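Local coordinates for sensor protein CpxA (Vibrio parahaemolyticus, PDB 3V67) that probably acts as the membrane-bound histidine kinase of a two-component system, this chain being its periplasmic sensor domain of PAS fold, at residues Arg57-Asp62 against Gly100-Ala105; Thr69-Lys72 against Gln77-Ala80; Thr86-Tyr91 against Leu118-Phe123. All blocks are in the same frame, centred on the assembly; numbering follows the deposited sequence.

Interaction 1: residues Arg57-Asp62 against Gly100-Ala105; sequences RVFFSD and GRYMIA
The hydroxyl of Tyr102 fits into the angle between Arg57 and Phe59, and most of this small contact lies there. Tyr102 OH is 3.7 Å from Arg57 CB and 3.8 Å from Phe59 CE2. The oxygen lies at the edge of the Phe59 ring, in its plane, so the two aromatic groups do not stack. With CG opposite its backbone N (chi1 -165°), Tyr102 reaches across the intervening strand 115-124. That strand runs between strands 57-61 and 102-112, and the ring crosses it at Gly122, where no side chain bars the way. A long, flat residue with a slim polar end suits such a crossing. Arg57 continues the packed side: Phe59 CZ stands 3.2 Å above one face of its guanidinium, offset toward the rim, while NH1 is hydrogen-bonded to Gln77. Packing thins out beyond this cluster. The side chain of Ile104 comes no nearer than 5.2 Å to residues 57-62 and instead meets Ala80, Met81 and Phe84 of helix 75-87. At the turn before strand 102-112, Gly100 and Arg101 face solvent; the Arg101 side chain is poorly ordered and has a weak, long ion pair with Glu127. The contact is van der Waals packing of a hydroxyl oxygen against carbon atoms, without a hydrogen bond between the segments, and the buried arginine finds its polar partner in Gln77.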
loop_
_atom_site.group_PDB
_atom_site.type_symbol
_atom_site.label_atom_id
_atom_site.label_comp_id
_atom_site.label_asym_id
_atom_site.label_seq_id
_atom_site.Cartn_x
_atom_site.Cartn_y
_atom_site.Cartn_z
ATOM N N ARG A 57 13.491 -10.989 4.643
ATOM C CA ARG A 57 14.813 -11.426 4.233
ATOM C C ARG A 57 15.587 -10.301 3.554
ATOM O O ARG A 57 15.095 -9.672 2.627
ATOM C CB ARG A 57 14.698 -12.616 3.285
ATOM C CG ARG A 57 16.007 -12.978 2.630
ATOM C CD ARG A 57 15.908 -14.255 1.830
ATOM N NE ARG A 57 17.171 -14.532 1.158
ATOM C CZ ARG A 57 17.363 -15.533 0.308
ATOM N NH1 ARG A 57 16.368 -16.362 0.022
ATOM N NH2 ARG A 57 18.552 -15.703 -0.259
ATOM N N VAL A 58 16.807 -10.056 4.016
ATOM C CA VAL A 58 17.642 -9.019 3.423
ATOM C C VAL A 58 18.488 -9.559 2.269
ATOM O O VAL A 58 19.203 -10.546 2.426
ATOM C CB VAL A 58 18.547 -8.360 4.482
ATOM C CG1 VAL A 58 19.536 -7.423 3.823
ATOM C CG2 VAL A 58 17.701 -7.614 5.508
ATOM N N PHE A 59 18.381 -8.916 1.107
ATOM C CA PHE A 59 19.185 -9.272 -0.059
ATOM C C PHE A 59 20.192 -8.166 -0.357
ATOM O O PHE A 59 20.025 -7.027 0.073
ATOM C CB PHE A 59 18.311 -9.432 -1.301
ATOM C CG PHE A 59 17.532 -10.718 -1.363
ATOM C CD1 PHE A 59 18.056 -11.835 -1.995
ATOM C CD2 PHE A 59 16.253 -10.794 -0.837
ATOM C CE1 PHE A 59 17.325 -13.007 -2.082
ATOM C CE2 PHE A 59 15.519 -11.964 -0.920
ATOM C CZ PHE A 59 16.057 -13.070 -1.543
ATOM N N PHE A 60 21.218 -8.501 -1.129
ATOM C CA PHE A 60 22.215 -7.524 -1.532
ATOM C C PHE A 60 22.533 -7.652 -3.011
ATOM O O PHE A 60 22.362 -8.715 -3.598
ATOM C CB PHE A 60 23.495 -7.691 -0.712
ATOM C CG PHE A 60 23.318 -7.400 0.750
ATOM C CD1 PHE A 60 23.291 -6.094 1.206
ATOM C CD2 PHE A 60 23.176 -8.431 1.667
ATOM C CE1 PHE A 60 23.121 -5.818 2.550
ATOM C CE2 PHE A 60 23.013 -8.162 3.010
ATOM C CZ PHE A 60 22.986 -6.852 3.453
ATOM N N SER A 61 22.994 -6.560 -3.608
ATOM C CA SER A 61 23.513 -6.593 -4.965
ATOM C C SER A 61 24.590 -5.533 -5.101
ATOM O O SER A 61 24.768 -4.709 -4.204
ATOM C CB SER A 61 22.403 -6.341 -5.985
ATOM O OG SER A 61 22.181 -4.949 -6.168
ATOM N N ASP A 62 25.321 -5.560 -6.209
ATOM C CA ASP A 62 26.283 -4.501 -6.482
ATOM C C ASP A 62 25.657 -3.472 -7.415
ATOM O O ASP A 62 24.446 -3.482 -7.633
ATOM C CB ASP A 62 27.598 -5.056 -7.052
ATOM C CG ASP A 62 27.395 -5.942 -8.270
ATOM O OD1 ASP A 62 26.470 -5.683 -9.067
ATOM O OD2 ASP A 62 28.175 -6.906 -8.432
ATOM N N GLY A 100 4.018 -12.937 -6.986
ATOM C CA GLY A 100 3.046 -13.831 -6.387
ATOM C C GLY A 100 2.531 -13.228 -5.095
ATOM O O GLY A 100 1.698 -12.324 -5.106
ATOM N N ARG A 101 3.042 -13.726 -3.976
ATOM C CA ARG A 101 2.682 -13.198 -2.668
ATOM C C ARG A 101 3.918 -12.643 -1.972
ATOM O O ARG A 101 3.869 -12.283 -0.797
ATOM C CB ARG A 101 2.046 -14.291 -1.807
ATOM C CG ARG A 101 0.651 -14.714 -2.249
ATOM C CD ARG A 101 -0.424 -13.837 -1.625
ATOM N NE ARG A 101 -1.770 -14.331 -1.914
ATOM C CZ ARG A 101 -2.394 -15.268 -1.206
ATOM N NH1 ARG A 101 -1.793 -15.824 -0.162
ATOM N NH2 ARG A 101 -3.617 -15.653 -1.543
ATOM N N TYR A 102 5.025 -12.574 -2.705
ATOM C CA TYR A 102 6.294 -12.129 -2.137
ATOM C C TYR A 102 6.693 -10.751 -2.655
ATOM O O TYR A 102 7.112 -10.605 -3.801
ATOM C CB TYR A 102 7.395 -13.143 -2.447
ATOM C CG TYR A 102 8.651 -12.979 -1.621
ATOM C CD1 TYR A 102 8.639 -13.212 -0.251
ATOM C CD2 TYR A 102 9.852 -12.609 -2.212
ATOM C CE1 TYR A 102 9.784 -13.070 0.507
ATOM C CE2 TYR A 102 11.005 -12.466 -1.460
ATOM C CZ TYR A 102 10.964 -12.698 -0.101
ATOM O OH TYR A 102 12.107 -12.559 0.654
ATOM N N MET A 103 6.558 -9.743 -1.801
ATOM C CA MET A 103 6.925 -8.378 -2.152
ATOM C C MET A 103 8.424 -8.146 -1.980
ATOM O O MET A 103 9.035 -8.637 -1.031
ATOM C CB MET A 103 6.158 -7.381 -1.282
ATOM C CG MET A 103 6.350 -5.929 -1.692
ATOM S SD MET A 103 5.340 -5.495 -3.118
ATOM C CE MET A 103 3.738 -5.358 -2.344
ATOM N N ILE A 104 9.012 -7.391 -2.899
ATOM C CA ILE A 104 10.424 -7.052 -2.815
ATOM C C ILE A 104 10.636 -5.552 -2.950
ATOM O O ILE A 104 10.157 -4.935 -3.904
ATOM C CB ILE A 104 11.236 -7.784 -3.888
ATOM C CG1 ILE A 104 11.356 -9.267 -3.525
ATOM C CG2 ILE A 104 12.610 -7.154 -4.034
ATOM C CD1 ILE A 104 12.192 -10.059 -4.485
ATOM N N ALA A 105 11.357 -4.972 -1.993
ATOM C CA ALA A 105 11.563 -3.529 -1.965
ATOM C C ALA A 105 13.042 -3.147 -2.002
ATOM O O ALA A 105 13.877 -3.781 -1.357
ATOM C CB ALA A 105 10.889 -2.928 -0.734
#

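Interaction 2: residues Thr69-Lys72 against Gln77-Ala80; sequences TTDK and QLRA
Leu78 carries its CG opposite the backbone N (chi1 -157°), which sends the side chain out from the helix toward Thr69 and Asp71. Thr69 is turned with OG1 opposite its own N (chi1 -171°), placing the methyl CG2 between N and the carbonyl carbon and presenting it to the leucine. The two side chains meet tip to tip, Thr69 CG2 lying 4.1 Å from Leu78 CD1. The other branch serves Asp71: Leu78 CD2 is 4.0 Å from Asp71 OD1, the side chains crossing at about a right angle. A forked leucine suits this place because each methyl can meet a different residue of the loop. The Asp71 end of the contact is less certain, since that exposed side chain is poorly ordered and touches a crystal neighbour. Thr69 works in two directions, for while its methyl packs on Leu78 its hydroxyl is hydrogen-bonded to Glu45 OE1, tying the loop to helix 37-46. The segment 69-72 belongs to the connection that leaves strand 67-68 and folds back beside the opening of helix 75-87. No hydrogen bond or salt bridge passes between the two segments. The junction is therefore a thin surface contact, methyl to methyl at Thr69 and methyl to carboxylate oxygen at Asp71, with the polar hold on Thr69 supplied by Glu45.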
loop_
_atom_site.group_PDB
_atom_site.type_symbol
_atom_site.label_atom_id
_atom_site.label_comp_id
_atom_site.label_asym_id
_atom_site.label_seq_id
_atom_site.Cartn_x
_atom_site.Cartn_y
_atom_site.Cartn_z
ATOM N N THR A 69 24.670 -13.260 -2.537
ATOM C CA THR A 69 24.132 -14.075 -1.454
ATOM C C THR A 69 24.822 -15.428 -1.396
ATOM O O THR A 69 25.320 -15.914 -2.409
ATOM C CB THR A 69 22.601 -14.267 -1.606
ATOM O OG1 THR A 69 22.064 -14.892 -0.433
ATOM C CG2 THR A 69 22.292 -15.119 -2.833
ATOM N N THR A 70 24.873 -16.014 -0.205
ATOM C CA THR A 70 25.222 -17.417 -0.073
ATOM C C THR A 70 23.930 -18.144 -0.379
ATOM O O THR A 70 22.886 -17.744 0.128
ATOM C CB THR A 70 25.642 -17.757 1.372
ATOM O OG1 THR A 70 24.484 -18.140 2.122
ATOM C CG2 THR A 70 26.298 -16.557 2.038
ATOM N N ASP A 71 23.959 -19.186 -1.201
ATOM C CA ASP A 71 22.694 -19.794 -1.624
ATOM C C ASP A 71 21.774 -20.203 -0.466
ATOM O O ASP A 71 22.189 -20.909 0.450
ATOM C CB ASP A 71 22.930 -20.985 -2.548
ATOM C CG ASP A 71 21.653 -21.472 -3.197
ATOM O OD1 ASP A 71 21.423 -21.139 -4.377
ATOM O OD2 ASP A 71 20.871 -22.173 -2.523
ATOM N N LYS A 72 20.526 -19.742 -0.515
ATOM C CA LYS A 72 19.572 -20.005 0.561
ATOM C C LYS A 72 18.457 -20.980 0.158
ATOM O O LYS A 72 18.035 -21.024 -1.001
ATOM C CB LYS A 72 18.985 -18.693 1.104
ATOM C CG LYS A 72 18.766 -18.680 2.618
ATOM C CD LYS A 72 18.345 -17.303 3.119
ATOM C CE LYS A 72 19.419 -16.680 4.003
ATOM N NZ LYS A 72 19.097 -15.268 4.366
ATOM N N GLN A 77 12.489 -17.069 -3.798
ATOM C CA GLN A 77 12.904 -15.746 -3.342
ATOM C C GLN A 77 14.102 -15.243 -4.145
ATOM O O GLN A 77 14.227 -14.050 -4.424
ATOM C CB GLN A 77 13.249 -15.786 -1.850
ATOM C CG GLN A 77 12.118 -16.289 -0.965
ATOM C CD GLN A 77 12.533 -16.468 0.483
ATOM O OE1 GLN A 77 13.722 -16.500 0.803
ATOM N NE2 GLN A 77 11.551 -16.583 1.369
ATOM N N LEU A 78 14.971 -16.173 -4.525
ATOM C CA LEU A 78 16.175 -15.850 -5.279
ATOM C C LEU A 78 15.837 -15.424 -6.710
ATOM O O LEU A 78 16.389 -14.442 -7.226
ATOM C CB LEU A 78 17.121 -17.051 -5.278
ATOM C CG LEU A 78 18.607 -16.790 -5.517
ATOM C CD1 LEU A 78 18.953 -15.333 -5.256
ATOM C CD2 LEU A 78 19.427 -17.702 -4.618
ATOM N N ARG A 79 14.929 -16.165 -7.341
ATOM C CA ARG A 79 14.438 -15.813 -8.669
ATOM C C ARG A 79 13.790 -14.432 -8.659
ATOM O O ARG A 79 14.089 -13.578 -9.506
ATOM C CB ARG A 79 13.425 -16.850 -9.156
ATOM C CG ARG A 79 14.019 -17.969 -9.994
ATOM C CD ARG A 79 14.148 -19.256 -9.204
ATOM N NE ARG A 79 12.881 -19.651 -8.596
ATOM C CZ ARG A 79 12.551 -20.905 -8.309
ATOM N NH1 ARG A 79 13.392 -21.891 -8.586
ATOM N NH2 ARG A 79 11.376 -21.176 -7.753
ATOM N N ALA A 80 12.903 -14.224 -7.690
ATOM C CA ALA A 80 12.207 -12.953 -7.548
ATOM C C ALA A 80 13.197 -11.806 -7.371
ATOM O O ALA A 80 13.063 -10.762 -8.010
ATOM C CB ALA A 80 11.238 -13.008 -6.373
#

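Interaction 3: residues Thr86-Tyr91 against Leu118-Phe123; sequences TSIEDY and LMYVGF
Tyr91 and Leu118 bury the most surface here, followed by Tyr120. Leu118 brings its CD1 methyl against the edge of the Tyr91 ring, in the ring plane, at 3.5 Å from Tyr91 CD1; the side chains cross at about a right angle. Tyr91 keeps CG beside its backbone N (chi1 -82°), which turns the ring back toward the strand. The Ile88 CG2 methyl of the same segment sits over one face of that ring, offset toward the rim. The longer branch of Ile88 goes to Tyr120, with Ile88 CD1 at the edge of the ring, 3.7 Å from Tyr120 OH. The same methyl is 4.0 Å from Tyr120 CE1. A beta-branched isoleucine suits the spot, since its two arms serve two aromatic rings. The hydroxyl of Tyr120 is hydrogen-bonded to Ser61 OG. The segment 86-91, leaving the end of helix 75-87, lies over one side of strand 115-124, which runs antiparallel between strands 57-61 and 102-112. Met119, between Leu118 and Tyr120, packs instead on Ile20, Thr23 and Arg24 of helix 14-30.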
loop_
_atom_site.group_PDB
_atom_site.type_symbol
_atom_site.label_atom_id
_atom_site.label_comp_id
_atom_site.label_asym_id
_atom_site.label_seq_id
_atom_site.Cartn_x
_atom_site.Cartn_y
_atom_site.Cartn_z
ATOM N N THR A 86 17.273 -6.868 -12.025
ATOM C CA THR A 86 17.372 -6.567 -13.452
ATOM C C THR A 86 16.194 -5.734 -13.969
ATOM O O THR A 86 16.218 -5.256 -15.103
ATOM C CB THR A 86 17.529 -7.845 -14.305
ATOM O OG1 THR A 86 16.494 -8.779 -13.970
ATOM C CG2 THR A 86 18.887 -8.487 -14.058
ATOM N N SER A 87 15.172 -5.555 -13.133
ATOM C CA SER A 87 13.987 -4.789 -13.520
ATOM C C SER A 87 14.046 -3.323 -13.094
ATOM O O SER A 87 13.174 -2.535 -13.461
ATOM C CB SER A 87 12.720 -5.424 -12.939
ATOM O OG SER A 87 12.602 -6.783 -13.315
ATOM N N ILE A 88 15.058 -2.962 -12.311
ATOM C CA ILE A 88 15.167 -1.602 -11.787
ATOM C C ILE A 88 15.312 -0.585 -12.911
ATOM O O ILE A 88 16.134 -0.754 -13.809
ATOM C CB ILE A 88 16.367 -1.443 -10.837
ATOM C CG1 ILE A 88 16.277 -2.430 -9.674
ATOM C CG2 ILE A 88 16.441 -0.016 -10.308
ATOM C CD1 ILE A 88 17.523 -2.453 -8.813
ATOM N N GLU A 89 14.505 0.468 -12.859
ATOM C CA GLU A 89 14.569 1.520 -13.862
ATOM C C GLU A 89 15.470 2.659 -13.406
ATOM O O GLU A 89 16.169 3.268 -14.214
ATOM C CB GLU A 89 13.168 2.043 -14.170
ATOM C CG GLU A 89 12.249 0.996 -14.770
ATOM C CD GLU A 89 10.789 1.353 -14.611
ATOM O OE1 GLU A 89 10.498 2.383 -13.967
ATOM O OE2 GLU A 89 9.933 0.603 -15.122
ATOM N N ASP A 90 15.454 2.942 -12.109
ATOM C CA ASP A 90 16.270 4.016 -11.557
ATOM C C ASP A 90 16.831 3.621 -10.193
ATOM O O ASP A 90 16.081 3.399 -9.241
ATOM C CB ASP A 90 15.449 5.302 -11.451
ATOM C CG ASP A 90 16.303 6.530 -11.161
ATOM O OD1 ASP A 90 17.326 6.417 -10.454
ATOM O OD2 ASP A 90 15.938 7.621 -11.638
ATOM N N TYR A 91 18.156 3.555 -10.104
ATOM C CA TYR A 91 18.829 3.129 -8.880
ATOM C C TYR A 91 18.796 4.168 -7.762
ATOM O O TYR A 91 19.335 3.940 -6.680
ATOM C CB TYR A 91 20.272 2.720 -9.185
ATOM C CG TYR A 91 20.392 1.315 -9.723
ATOM C CD1 TYR A 91 20.895 0.291 -8.934
ATOM C CD2 TYR A 91 19.980 1.003 -11.011
ATOM C CE1 TYR A 91 20.999 -0.998 -9.416
ATOM C CE2 TYR A 91 20.077 -0.286 -11.499
ATOM C CZ TYR A 91 20.589 -1.281 -10.698
ATOM O OH TYR A 91 20.690 -2.566 -11.178
ATOM N N LEU A 118 24.143 -2.422 -2.616
ATOM C CA LEU A 118 22.732 -2.085 -2.506
ATOM C C LEU A 118 21.986 -3.151 -1.716
ATOM O O LEU A 118 22.211 -4.347 -1.895
ATOM C CB LEU A 118 22.119 -1.913 -3.895
ATOM C CG LEU A 118 22.764 -0.809 -4.736
ATOM C CD1 LEU A 118 22.576 -1.088 -6.212
ATOM C CD2 LEU A 118 22.181 0.551 -4.363
ATOM N N MET A 119 21.097 -2.699 -0.839
ATOM C CA MET A 119 20.331 -3.573 0.030
ATOM C C MET A 119 18.875 -3.608 -0.411
ATOM O O MET A 119 18.328 -2.613 -0.903
ATOM C CB MET A 119 20.424 -3.096 1.482
ATOM C CG MET A 119 19.945 -4.116 2.509
ATOM S SD MET A 119 19.770 -3.426 4.169
ATOM C CE MET A 119 18.124 -2.735 4.065
ATOM N N TYR A 120 18.257 -4.767 -0.229
ATOM C CA TYR A 120 16.873 -4.982 -0.607
ATOM C C TYR A 120 16.208 -5.774 0.508
ATOM O O TYR A 120 16.888 -6.419 1.308
ATOM C CB TYR A 120 16.793 -5.795 -1.898
ATOM C CG TYR A 120 17.608 -5.271 -3.060
ATOM C CD1 TYR A 120 17.000 -4.568 -4.095
ATOM C CD2 TYR A 120 18.976 -5.506 -3.142
ATOM C CE1 TYR A 120 17.735 -4.100 -5.171
ATOM C CE2 TYR A 120 19.722 -5.035 -4.212
ATOM C CZ TYR A 120 19.097 -4.335 -5.222
ATOM O OH TYR A 120 19.832 -3.869 -6.288
ATOM N N VAL A 121 14.882 -5.734 0.557
ATOM C CA VAL A 121 14.141 -6.502 1.551
ATOM C C VAL A 121 12.981 -7.247 0.900
ATOM O O VAL A 121 12.132 -6.645 0.245
ATOM C CB VAL A 121 13.608 -5.604 2.695
ATOM C CG1 VAL A 121 12.787 -6.422 3.672
ATOM C CG2 VAL A 121 14.753 -4.917 3.419
ATOM N N GLY A 122 12.962 -8.563 1.075
ATOM C CA GLY A 122 11.875 -9.389 0.593
ATOM C C GLY A 122 10.995 -9.800 1.754
ATOM O O GLY A 122 11.478 -10.028 2.858
ATOM N N PHE A 123 9.695 -9.880 1.509
ATOM C CA PHE A 123 8.749 -10.241 2.555
ATOM C C PHE A 123 7.427 -10.635 1.928
ATOM O O PHE A 123 6.936 -9.948 1.040
ATOM C CB PHE A 123 8.553 -9.080 3.535
ATOM C CG PHE A 123 8.210 -7.772 2.874
ATOM C CD1 PHE A 123 6.888 -7.398 2.687
ATOM C CD2 PHE A 123 9.210 -6.910 2.455
ATOM C CE1 PHE A 123 6.572 -6.194 2.082
ATOM C CE2 PHE A 123 8.901 -5.704 1.849
ATOM C CZ PHE A 123 7.581 -5.346 1.664
#

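Strand 57-61 joins the three contacts most directly. Interactions 1 and 3, with centres about 7 Å apart, share the sheet: Ser61 OG meets Tyr120 OH at 2.6 Å, a probable hydrogen bond, and Ser61 O meets Leu118 N at 2.9 Å. Interaction 2 lies about 9 Å from interaction 1, centre to centre, and is linked to it by the probable hydrogen bond between Arg57 NH1 and Gln77 OE1, at 2.8 Å. Interactions 2 and 3 do not touch, their nearest atoms being about 7 Å apart, but they lie toward the two ends of helix 75-87. All three belong to the sensor domain; the kinase domain lies outside this fragment.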